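Local atomic coordinates of acetyl-CoA hydrolase/transferase family protein (Porphyromonas gingivalis, PDB entry 2NVV), a protein that probably catalyses the hydrolysis of acetyl-CoA or the transfer of its coenzyme A to a carboxylate acceptor, and binds zinc. Residues V21-F26 against F53-F58; F79-Q84 against S99-H104; S404-V409 against F476-E481; R453-Q458 against R489-E494. All blocks are in the same frame, centred on the assembly; numbering follows the deposited sequence.

Interaction 1 of 4, residues V21-F26 against F53-F58; sequences VGFSGF and FKIGMF
F23 and M57 meet through the first torsions of both side chains: each CG stands anti to its own carbonyl carbon (chi1 -48° and -59°), and a bend at chi3 of M57, a selenomethionine, brings its methyl beside the ring, with F23 CE1 3.7 Å from M57 CE. The two segments are neighbouring parallel strands of the seven-stranded sheet in the N-terminal domain, joined through helix 35-47 as a beta-alpha-beta unit, and the strand axes cross at -32°. Three backbone hydrogen bonds hold them. V21 N donates to G56 O at 2.7 Å, the carbonyl of V21 accepts from the amide of F58, and the last, from F23 N to F58 O, runs nearly along the C=O axis. V21 thus pairs with M57 and G22 with F58.

On the face that carries V21 and M57, I55 adds a further apolar group. Its CG1 sits between backbone N and carbonyl carbon, and the chain ends in CD1, which lies 3.9 Å from V21 CG2 and also approaches the F23 ring at its edge, near the ring plane. Strand 122-127 flanks strand 20-23 on its other side, and V21 packs on V122 and I124. Helix 65-73 covers the F23 and M57 side chains through L67. Within its own strand V21 also touches F23: V21 CG1 rests over one face of the phenyl ring, 3.7 Å above its plane and displaced toward the rim.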
# COMPACT_ATOMS: atom_id res chain seq x y z
N VAL A 21 -21.19 -18.33 0.94
CA VAL A 21 -22.18 -17.43 0.38
C VAL A 21 -21.66 -16.01 0.20
O VAL A 21 -21.00 -15.45 1.08
CB VAL A 21 -23.45 -17.39 1.27
CG1 VAL A 21 -24.56 -16.65 0.56
CG2 VAL A 21 -23.90 -18.80 1.62
N GLY A 22 -21.97 -15.44 -0.96
CA GLY A 22 -21.56 -14.08 -1.25
C GLY A 22 -22.83 -13.25 -1.24
O GLY A 22 -23.84 -13.67 -1.79
N PHE A 23 -22.77 -12.08 -0.61
CA PHE A 23 -23.93 -11.20 -0.54
C PHE A 23 -23.70 -9.91 -1.31
O PHE A 23 -22.58 -9.41 -1.39
CB PHE A 23 -24.25 -10.89 0.92
CG PHE A 23 -24.29 -12.11 1.81
CD1 PHE A 23 -23.12 -12.66 2.32
CD2 PHE A 23 -25.50 -12.70 2.15
CE1 PHE A 23 -23.14 -13.77 3.16
CE2 PHE A 23 -25.54 -13.81 2.99
CZ PHE A 23 -24.35 -14.35 3.49
N SER A 24 -24.76 -9.37 -1.89
CA SER A 24 -24.67 -8.13 -2.66
C SER A 24 -24.63 -6.91 -1.75
O SER A 24 -24.74 -7.03 -0.52
CB SER A 24 -25.88 -8.00 -3.59
OG SER A 24 -27.07 -7.82 -2.83
N GLY A 25 -24.45 -5.74 -2.34
CA GLY A 25 -24.42 -4.51 -1.56
C GLY A 25 -23.09 -4.07 -0.99
O GLY A 25 -22.09 -4.78 -1.07
N PHE A 26 -23.08 -2.87 -0.43
CA PHE A 26 -21.90 -2.29 0.20
C PHE A 26 -22.49 -1.47 1.34
O PHE A 26 -23.15 -0.47 1.10
CB PHE A 26 -21.17 -1.39 -0.79
CG PHE A 26 -19.79 -1.01 -0.35
CD1 PHE A 26 -18.76 -1.95 -0.39
CD2 PHE A 26 -19.51 0.28 0.08
CE1 PHE A 26 -17.47 -1.60 -0.01
CE2 PHE A 26 -18.24 0.65 0.46
CZ PHE A 26 -17.21 -0.28 0.42
N PHE A 53 -23.77 -26.32 11.39
CA PHE A 53 -24.28 -25.43 10.35
C PHE A 53 -23.63 -24.04 10.39
O PHE A 53 -23.99 -23.18 11.20
CB PHE A 53 -25.80 -25.29 10.44
CG PHE A 53 -26.43 -24.78 9.18
CD1 PHE A 53 -26.10 -23.53 8.67
CD2 PHE A 53 -27.33 -25.57 8.46
CE1 PHE A 53 -26.64 -23.07 7.48
CE2 PHE A 53 -27.89 -25.12 7.27
CZ PHE A 53 -27.54 -23.86 6.77
N LYS A 54 -22.66 -23.86 9.50
CA LYS A 54 -21.94 -22.60 9.37
C LYS A 54 -21.58 -22.41 7.91
O LYS A 54 -21.19 -23.35 7.22
CB LYS A 54 -20.67 -22.61 10.23
CG LYS A 54 -20.93 -22.78 11.71
CD LYS A 54 -19.68 -22.48 12.48
CE LYS A 54 -19.83 -22.78 13.96
NZ LYS A 54 -18.61 -22.29 14.66
N ILE A 55 -21.71 -21.17 7.45
CA ILE A 55 -21.41 -20.83 6.06
C ILE A 55 -20.26 -19.85 5.97
O ILE A 55 -19.99 -19.10 6.92
CB ILE A 55 -22.62 -20.19 5.37
CG1 ILE A 55 -23.03 -18.93 6.15
CG2 ILE A 55 -23.78 -21.18 5.27
CD1 ILE A 55 -24.11 -18.08 5.48
N GLY A 56 -19.57 -19.86 4.83
CA GLY A 56 -18.47 -18.94 4.62
C GLY A 56 -19.15 -17.70 4.09
O GLY A 56 -20.10 -17.81 3.35
N MSE A 57 -18.66 -16.52 4.46
CA MSE A 57 -19.29 -15.29 4.01
C MSE A 57 -18.38 -14.29 3.31
O MSE A 57 -17.38 -13.86 3.88
CB MSE A 57 -19.95 -14.59 5.19
CG MSE A 57 -21.00 -15.42 5.90
SE MSE A 57 -21.64 -14.56 7.52
CE MSE A 57 -22.46 -13.00 6.70
N PHE A 58 -18.74 -13.94 2.09
CA PHE A 58 -18.00 -12.95 1.30
C PHE A 58 -19.00 -11.82 1.08
O PHE A 58 -20.09 -12.06 0.56
CB PHE A 58 -17.61 -13.49 -0.09
CG PHE A 58 -16.68 -14.68 -0.08
CD1 PHE A 58 -17.13 -15.94 -0.49
CD2 PHE A 58 -15.34 -14.54 0.28
CE1 PHE A 58 -16.27 -17.03 -0.55
CE2 PHE A 58 -14.46 -15.62 0.23
CZ PHE A 58 -14.93 -16.88 -0.19

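Interaction 2 of 4, residues F79-Q84 against S99-H104; sequences FRTPYQ and SYFDLH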
# COMPACT_ATOMS: atom_id res chain seq x y z
N PHE A 79 -16.50 -18.40 8.46
CA PHE A 79 -15.46 -17.42 8.17
C PHE A 79 -16.11 -16.20 7.53
O PHE A 79 -17.14 -16.32 6.86
CB PHE A 79 -14.34 -18.00 7.30
CG PHE A 79 -14.66 -18.07 5.82
CD1 PHE A 79 -14.75 -16.91 5.06
CD2 PHE A 79 -14.83 -19.31 5.19
CE1 PHE A 79 -15.01 -16.96 3.69
CE2 PHE A 79 -15.08 -19.38 3.82
CZ PHE A 79 -15.17 -18.19 3.06
N ARG A 80 -15.51 -15.04 7.75
CA ARG A 80 -16.05 -13.77 7.24
C ARG A 80 -15.00 -12.84 6.61
O ARG A 80 -13.88 -12.72 7.11
CB ARG A 80 -16.74 -13.05 8.40
CG ARG A 80 -17.33 -11.70 8.05
CD ARG A 80 -18.66 -11.84 7.34
NE ARG A 80 -19.30 -10.54 7.19
CZ ARG A 80 -18.86 -9.56 6.42
NH1 ARG A 80 -19.50 -8.40 6.36
NH2 ARG A 80 -17.77 -9.75 5.69
N THR A 81 -15.39 -12.19 5.52
CA THR A 81 -14.54 -11.24 4.79
C THR A 81 -15.44 -10.30 3.99
O THR A 81 -16.54 -10.68 3.59
CB THR A 81 -13.61 -11.92 3.77
OG1 THR A 81 -13.60 -13.33 3.98
CG2 THR A 81 -12.20 -11.38 3.91
N PRO A 82 -14.95 -9.09 3.69
CA PRO A 82 -13.64 -8.57 4.06
C PRO A 82 -13.71 -7.45 5.11
O PRO A 82 -12.68 -7.05 5.67
CB PRO A 82 -13.11 -8.08 2.73
CG PRO A 82 -14.34 -7.43 2.14
CD PRO A 82 -15.51 -8.33 2.55
N TYR A 83 -14.92 -6.96 5.37
CA TYR A 83 -15.14 -5.88 6.31
C TYR A 83 -16.48 -6.10 7.00
O TYR A 83 -17.44 -6.55 6.35
CB TYR A 83 -15.17 -4.54 5.56
CG TYR A 83 -15.34 -3.30 6.42
CD1 TYR A 83 -14.24 -2.57 6.85
CD2 TYR A 83 -16.61 -2.85 6.78
CE1 TYR A 83 -14.40 -1.40 7.61
CE2 TYR A 83 -16.78 -1.70 7.53
CZ TYR A 83 -15.67 -0.97 7.94
OH TYR A 83 -15.84 0.18 8.68
N GLN A 84 -16.55 -5.82 8.30
CA GLN A 84 -17.81 -5.95 9.03
C GLN A 84 -17.96 -4.76 9.96
O GLN A 84 -17.01 -4.02 10.21
CB GLN A 84 -17.88 -7.26 9.83
CG GLN A 84 -16.82 -7.48 10.91
CD GLN A 84 -17.01 -6.60 12.13
OE1 GLN A 84 -18.13 -6.46 12.65
NE2 GLN A 84 -15.90 -6.03 12.62
N SER A 99 -13.65 -17.16 12.34
CA SER A 99 -12.51 -16.65 11.59
C SER A 99 -12.86 -15.44 10.75
O SER A 99 -13.74 -15.50 9.89
CB SER A 99 -11.93 -17.72 10.66
OG SER A 99 -11.41 -18.81 11.39
N TYR A 100 -12.16 -14.35 11.01
CA TYR A 100 -12.37 -13.11 10.28
C TYR A 100 -11.03 -12.56 9.78
O TYR A 100 -10.03 -12.56 10.50
CB TYR A 100 -13.02 -12.07 11.20
CG TYR A 100 -13.12 -10.68 10.61
CD1 TYR A 100 -13.99 -10.41 9.55
CD2 TYR A 100 -12.36 -9.63 11.12
CE1 TYR A 100 -14.10 -9.13 9.01
CE2 TYR A 100 -12.46 -8.35 10.59
CZ TYR A 100 -13.33 -8.10 9.53
OH TYR A 100 -13.47 -6.83 9.03
N PHE A 101 -11.02 -12.10 8.54
CA PHE A 101 -9.82 -11.49 8.01
C PHE A 101 -10.22 -10.32 7.13
O PHE A 101 -10.89 -10.49 6.13
CB PHE A 101 -8.95 -12.52 7.25
CG PHE A 101 -9.72 -13.42 6.31
CD1 PHE A 101 -10.51 -14.45 6.80
CD2 PHE A 101 -9.64 -13.23 4.93
CE1 PHE A 101 -11.22 -15.28 5.93
CE2 PHE A 101 -10.34 -14.06 4.06
CZ PHE A 101 -11.14 -15.08 4.56
N ASP A 102 -9.85 -9.11 7.56
CA ASP A 102 -10.18 -7.91 6.80
C ASP A 102 -9.16 -7.68 5.69
O ASP A 102 -7.94 -7.80 5.90
CB ASP A 102 -10.26 -6.67 7.73
CG ASP A 102 -9.06 -6.54 8.67
OD1 ASP A 102 -8.74 -5.39 9.07
OD2 ASP A 102 -8.44 -7.57 9.03
N LEU A 103 -9.66 -7.34 4.51
CA LEU A 103 -8.81 -7.14 3.34
C LEU A 103 -8.98 -5.76 2.76
O LEU A 103 -9.91 -5.05 3.11
CB LEU A 103 -9.18 -8.17 2.27
CG LEU A 103 -9.26 -9.64 2.66
CD1 LEU A 103 -9.99 -10.41 1.58
CD2 LEU A 103 -7.86 -10.18 2.89
N HIS A 104 -8.07 -5.39 1.87
CA HIS A 104 -8.18 -4.11 1.17
C HIS A 104 -9.39 -4.39 0.28
O HIS A 104 -9.38 -5.34 -0.50
CB HIS A 104 -6.93 -3.84 0.33
CG HIS A 104 -5.69 -3.59 1.13
ND1 HIS A 104 -5.60 -2.58 2.07
CD2 HIS A 104 -4.49 -4.21 1.13
CE1 HIS A 104 -4.39 -2.59 2.60
NE2 HIS A 104 -3.70 -3.57 2.05
O HOH W 1 -11.57 -4.45 5.05
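F79 opens the contact with its ring set obliquely to that of F101, F79 CD1 lying 4.0 Å from F101 CE1. The segments belong to a beta-alpha-beta unit, strand 77-81, helix 87-94 and strand 99-100, at one edge of the parallel N-terminal sheet. At R80 the backbone is gripped twice: its N donates to S99 O at 2.8 Å, and its carbonyl accepts from F101 N at 3.3 Å. The R80 side chain runs alongside Y100 in the same direction, with its guanidinium turned 81° from the phenol ring, while NE forms a salt bridge with D68. As modelled, T81 lies over one face of the F101 ring in a CH-pi contact, its CB 4.3 Å from the centroid. A cis peptide precedes P82, whose CB packs against L103 CB; a water bridges P82 O and L103 O, although the position of P82 O is less certain. Y83 brings its CA to the edge of the Y100 ring, and its side chain approaches N374, a predicted CoA-binding residue. A chi1 of 61° sets Q84 CG 3.7 Å from Y100 CE1, and the bend at chi2 then turns the amide nearly perpendicular to the ring; that amide bonds to N86 and M373. In the loop that follows strand 99-100, D102 O is hydrogen-bonded to ND1 of H417, a zinc ligand, of the second subunit.

Interaction 3 of 4, residues S404-V409 against F476-E481; sequences SFVPMV and FAFHQE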
# COMPACT_ATOMS: atom_id res chain seq x y z
N SER A 404 -5.26 10.17 21.59
CA SER A 404 -5.36 9.56 20.26
C SER A 404 -3.97 9.41 19.67
O SER A 404 -3.77 8.69 18.69
CB SER A 404 -6.20 10.42 19.34
OG SER A 404 -7.52 10.53 19.83
N PHE A 405 -3.00 10.10 20.26
CA PHE A 405 -1.60 10.07 19.81
C PHE A 405 -0.75 9.35 20.84
O PHE A 405 -0.77 9.68 22.02
CB PHE A 405 -1.10 11.49 19.58
CG PHE A 405 -1.79 12.19 18.45
CD1 PHE A 405 -1.34 12.02 17.14
CD2 PHE A 405 -2.93 12.95 18.67
CE1 PHE A 405 -2.02 12.61 16.08
CE2 PHE A 405 -3.61 13.53 17.62
CZ PHE A 405 -3.16 13.36 16.32
N VAL A 406 0.02 8.37 20.37
CA VAL A 406 0.84 7.56 21.24
C VAL A 406 2.26 7.39 20.71
O VAL A 406 2.53 7.68 19.55
CB VAL A 406 0.20 6.16 21.39
CG1 VAL A 406 -1.17 6.28 22.03
CG2 VAL A 406 0.08 5.52 20.01
N PRO A 407 3.20 6.92 21.56
CA PRO A 407 4.58 6.72 21.13
C PRO A 407 4.64 5.79 19.92
O PRO A 407 5.33 6.08 18.94
CB PRO A 407 5.24 6.11 22.36
CG PRO A 407 4.48 6.75 23.49
CD PRO A 407 3.05 6.69 23.01
N MSE A 408 3.93 4.67 20.01
CA MSE A 408 3.84 3.69 18.93
C MSE A 408 2.43 3.15 18.89
O MSE A 408 1.84 2.89 19.94
CB MSE A 408 4.81 2.53 19.17
CG MSE A 408 4.92 1.59 17.98
SE MSE A 408 5.83 -0.10 18.36
CE MSE A 408 7.68 0.43 18.08
N VAL A 409 1.86 3.00 17.69
CA VAL A 409 0.50 2.47 17.56
C VAL A 409 0.50 0.97 17.91
O VAL A 409 1.37 0.22 17.46
CB VAL A 409 -0.09 2.68 16.13
CG1 VAL A 409 -0.39 4.15 15.89
CG2 VAL A 409 0.85 2.17 15.08
N PHE A 476 4.92 1.30 24.61
CA PHE A 476 3.50 1.03 24.86
C PHE A 476 3.04 1.43 26.25
O PHE A 476 1.98 0.99 26.71
CB PHE A 476 3.20 -0.45 24.63
CG PHE A 476 3.25 -0.87 23.18
CD1 PHE A 476 3.87 -2.06 22.81
CD2 PHE A 476 2.68 -0.08 22.20
CE1 PHE A 476 3.92 -2.45 21.48
CE2 PHE A 476 2.72 -0.47 20.86
CZ PHE A 476 3.34 -1.65 20.50
N ALA A 477 3.82 2.27 26.91
CA ALA A 477 3.49 2.73 28.25
C ALA A 477 2.13 3.43 28.31
O ALA A 477 1.39 3.29 29.28
CB ALA A 477 4.57 3.68 28.74
N PHE A 478 1.79 4.19 27.27
CA PHE A 478 0.51 4.88 27.22
C PHE A 478 -0.65 3.89 27.32
O PHE A 478 -1.57 4.07 28.13
CB PHE A 478 0.40 5.68 25.91
CG PHE A 478 0.94 7.08 26.01
CD1 PHE A 478 2.12 7.34 26.70
CD2 PHE A 478 0.27 8.14 25.41
CE1 PHE A 478 2.63 8.64 26.79
CE2 PHE A 478 0.77 9.44 25.50
CZ PHE A 478 1.95 9.69 26.19
N HIS A 479 -0.59 2.84 26.50
CA HIS A 479 -1.61 1.80 26.46
C HIS A 479 -1.60 1.01 27.76
O HIS A 479 -2.66 0.65 28.29
CB HIS A 479 -1.31 0.84 25.31
CG HIS A 479 -1.22 1.51 23.98
ND1 HIS A 479 -2.34 1.80 23.23
CD2 HIS A 479 -0.16 1.92 23.25
CE1 HIS A 479 -1.97 2.36 22.09
NE2 HIS A 479 -0.65 2.44 22.08
N GLN A 480 -0.40 0.73 28.26
CA GLN A 480 -0.24 -0.00 29.50
C GLN A 480 -0.82 0.79 30.65
O GLN A 480 -1.50 0.23 31.50
CB GLN A 480 1.24 -0.29 29.76
CG GLN A 480 1.81 -1.44 28.94
CD GLN A 480 3.30 -1.63 29.17
OE1 GLN A 480 3.83 -2.73 29.05
NE2 GLN A 480 3.99 -0.54 29.48
N GLU A 481 -0.56 2.10 30.67
CA GLU A 481 -1.08 2.95 31.75
C GLU A 481 -2.59 3.07 31.72
O GLU A 481 -3.22 3.20 32.76
CB GLU A 481 -0.46 4.35 31.69
CG GLU A 481 -0.88 5.25 32.85
CD GLU A 481 -0.41 4.73 34.21
OE1 GLU A 481 -1.07 5.01 35.22
OE2 GLU A 481 0.64 4.05 34.27
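P407 is the bump that meets F478: its CD sits over one face of the phenyl ring, 3.9 Å from the centroid and 18° off the normal, a CH-pi contact displaced toward the rim at F478 CG. V406 and the carbonyl of F405 border the same ring, with V406 CG1 4.1 Å from F478 CD2, so that the ring rests against the bend where strand 405-406 gives way to P407. The next helix residue, H479, brings its NE2 to the V406 methyls, the two side chains crossing at about a right angle. The H479 imidazole turns its edge to M408 O, and NE2 donates a weak hydrogen bond of 3.3 Å with M408 O in the ring plane. F476, at the N-cap position of helix 477-484, fits beside M408, a selenomethionine. Although its CB starts away from the strand, chi1 of -70° returns the ring, whose edge faces the carbonyls of M408 and V409. The selenium meets this ring obliquely, with M408 SE 3.6 Å from F476 CZ, a Met-aromatic contact.

F476 of the second subunit packs on M408, while L455 and L456 of helix 453-459 press on F478. The result is a helix start laid against the end of an edge strand in a four-stranded mixed sheet, beside a subunit interface; V409 leads on toward the zinc ligands H411 and D413.

Interaction 4 of 4, residues R453-Q458 against R489-E494; sequences RPLLRQ and RNVRWE
W493 turns the edge of its indole toward helix 453-459, and L455 meets it with its carbonyl at that edge and with CD1 above the ring plane, near NE1. NE1 donates to L455 O at 2.9 Å with an N-H...O angle of 150°; the oxygen lies close to the indole plane, whereas the donor is tilted from the carbonyl plane and comes in well off the C=O direction. The buried indole N-H thus finds its acceptor in the helix backbone. The L455 side chain crosses the indole obliquely, its CD1 3.5 Å from W493 NE1. With CG anti to the backbone N (chi1 -150°), the leucine swings both methyls toward the loop. CD1 meets the indole and V491 O, and CD2 reaches V491, 3.9 Å from V491 CB. V491 also supports the indole from within its own segment: its CG1 lies over one face, toward the rim.

Q458, one turn further along the helix, adds its CB 3.7 Å from W493 CD1, in an oblique approach. The rest of the glutamine is extended, and its amide plane stands 74° from the indole. Water 2 links the Q458 side chain to the loop backbone, donating to Q458 OE1 at 3.2 Å and accepting from W493 N.

R489 lies at the margin of the contact with its guanidinium directed elsewhere, to salt bridges with D487 and D451. The contact lays the C-terminal loop, which follows helix 477-484, across helix 453-459. W493 is also touched by A477 of the former helix, by Y459 of the latter and by P407 beyond strand 405-406, while helix 436-446 packs on L456.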
# COMPACT_ATOMS: atom_id res chain seq x y z
N ARG A 453 1.47 16.68 25.11
CA ARG A 453 2.61 17.15 24.35
C ARG A 453 3.94 17.05 25.09
O ARG A 453 4.93 16.57 24.54
CB ARG A 453 2.34 18.59 23.86
CG ARG A 453 0.90 18.78 23.43
CD ARG A 453 0.73 19.48 22.09
NE ARG A 453 0.84 20.93 22.19
CZ ARG A 453 -0.02 21.80 21.65
NH1 ARG A 453 -1.08 21.39 20.97
NH2 ARG A 453 0.19 23.10 21.82
N PRO A 454 4.00 17.50 26.35
CA PRO A 454 5.29 17.40 27.05
C PRO A 454 5.80 15.98 27.29
O PRO A 454 7.01 15.71 27.27
CB PRO A 454 5.04 18.18 28.35
CG PRO A 454 3.58 18.09 28.54
CD PRO A 454 3.02 18.25 27.16
N LEU A 455 4.86 15.06 27.50
CA LEU A 455 5.19 13.67 27.75
C LEU A 455 5.75 13.01 26.48
O LEU A 455 6.69 12.22 26.54
CB LEU A 455 3.93 12.95 28.21
CG LEU A 455 4.04 11.75 29.16
CD1 LEU A 455 5.09 11.98 30.24
CD2 LEU A 455 2.66 11.52 29.77
N LEU A 456 5.18 13.34 25.33
CA LEU A 456 5.67 12.78 24.08
C LEU A 456 6.97 13.47 23.67
O LEU A 456 7.76 12.90 22.90
CB LEU A 456 4.61 12.90 22.99
CG LEU A 456 3.41 11.98 23.22
CD1 LEU A 456 2.29 12.31 22.24
CD2 LEU A 456 3.84 10.51 23.09
N ARG A 457 7.21 14.68 24.18
CA ARG A 457 8.45 15.38 23.87
C ARG A 457 9.55 14.71 24.68
O ARG A 457 10.68 14.58 24.22
CB ARG A 457 8.37 16.87 24.23
CG ARG A 457 7.52 17.71 23.31
CD ARG A 457 7.75 19.20 23.54
NE ARG A 457 6.78 20.03 22.81
CZ ARG A 457 5.69 20.57 23.34
NH1 ARG A 457 5.40 20.39 24.62
NH2 ARG A 457 4.87 21.28 22.58
N GLN A 458 9.21 14.29 25.89
CA GLN A 458 10.16 13.61 26.77
C GLN A 458 10.50 12.22 26.22
O GLN A 458 11.59 11.69 26.47
CB GLN A 458 9.58 13.45 28.17
CG GLN A 458 9.52 14.74 28.97
CD GLN A 458 8.94 14.53 30.36
OE1 GLN A 458 7.81 14.06 30.50
NE2 GLN A 458 9.70 14.88 31.39
N ARG A 489 -2.39 10.11 31.26
CA ARG A 489 -1.61 11.25 31.76
C ARG A 489 -0.78 10.88 32.97
O ARG A 489 0.11 11.63 33.36
CB ARG A 489 -2.52 12.42 32.13
CG ARG A 489 -3.24 13.08 30.97
CD ARG A 489 -4.73 12.93 31.17
NE ARG A 489 -5.42 14.20 31.21
CZ ARG A 489 -6.64 14.37 31.72
NH1 ARG A 489 -7.28 13.34 32.26
NH2 ARG A 489 -7.22 15.57 31.66
N ASN A 490 -1.09 9.73 33.57
CA ASN A 490 -0.36 9.24 34.74
C ASN A 490 0.99 8.63 34.40
O ASN A 490 1.70 8.13 35.29
CB ASN A 490 -1.19 8.21 35.49
CG ASN A 490 -2.37 8.82 36.16
OD1 ASN A 490 -2.26 9.89 36.77
ND2 ASN A 490 -3.52 8.16 36.08
N VAL A 491 1.35 8.66 33.12
CA VAL A 491 2.61 8.09 32.71
C VAL A 491 3.78 8.96 33.12
O VAL A 491 3.70 10.19 33.09
CB VAL A 491 2.65 7.87 31.17
CG1 VAL A 491 4.06 7.54 30.72
CG2 VAL A 491 1.70 6.75 30.77
N ARG A 492 4.86 8.30 33.51
CA ARG A 492 6.11 8.93 33.90
C ARG A 492 7.14 7.93 33.39
O ARG A 492 7.21 6.79 33.87
CB ARG A 492 6.19 9.09 35.42
CG ARG A 492 5.36 10.25 35.96
CD ARG A 492 5.31 10.23 37.48
NE ARG A 492 6.63 10.08 38.08
CZ ARG A 492 6.84 9.86 39.38
NH1 ARG A 492 8.08 9.73 39.85
NH2 ARG A 492 5.80 9.74 40.21
N TRP A 493 7.92 8.34 32.40
CA TRP A 493 8.90 7.46 31.79
C TRP A 493 9.85 6.79 32.77
O TRP A 493 10.32 5.68 32.52
CB TRP A 493 9.68 8.23 30.73
CG TRP A 493 8.77 8.79 29.68
CD1 TRP A 493 8.53 10.11 29.42
CD2 TRP A 493 7.89 8.04 28.82
NE1 TRP A 493 7.56 10.23 28.45
CE2 TRP A 493 7.15 8.98 28.06
CE3 TRP A 493 7.67 6.67 28.62
CZ2 TRP A 493 6.20 8.59 27.12
CZ3 TRP A 493 6.72 6.29 27.68
CH2 TRP A 493 5.99 7.24 26.94
N GLU A 494 10.12 7.46 33.89
CA GLU A 494 11.02 6.91 34.89
C GLU A 494 10.37 5.71 35.57
O GLU A 494 11.04 4.88 36.19
CB GLU A 494 11.38 7.98 35.93
CG GLU A 494 12.36 9.03 35.40
CD GLU A 494 11.78 9.94 34.29
OE1 GLU A 494 12.58 10.49 33.50
OE2 GLU A 494 10.54 10.10 34.23
O HOH W 2 7.91 11.58 32.54

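Interactions 1 and 2 share the N-terminal parallel sheet, where strands 55-58 and 77-81 are neighbours: M57 N lies 2.9 Å from F79 O, a probable hydrogen bond, and the rings of F58 and F79 meet edge to face. Interactions 3 and 4 form a second cluster, with centres about 10 Å apart; F478 CE1 lies 3.6 Å from W493 CZ2, joining helix 477-484 to the C-terminal loop. About 26 Å separates the centres of interactions 2 and 3, yet both touch the second subunit. Interaction 2 is nearer the functional sites: the D102 side chain is about 5 Å from a zinc ion, and that of Y83 about 3 Å from the side chain of N374, predicted to bind CoA.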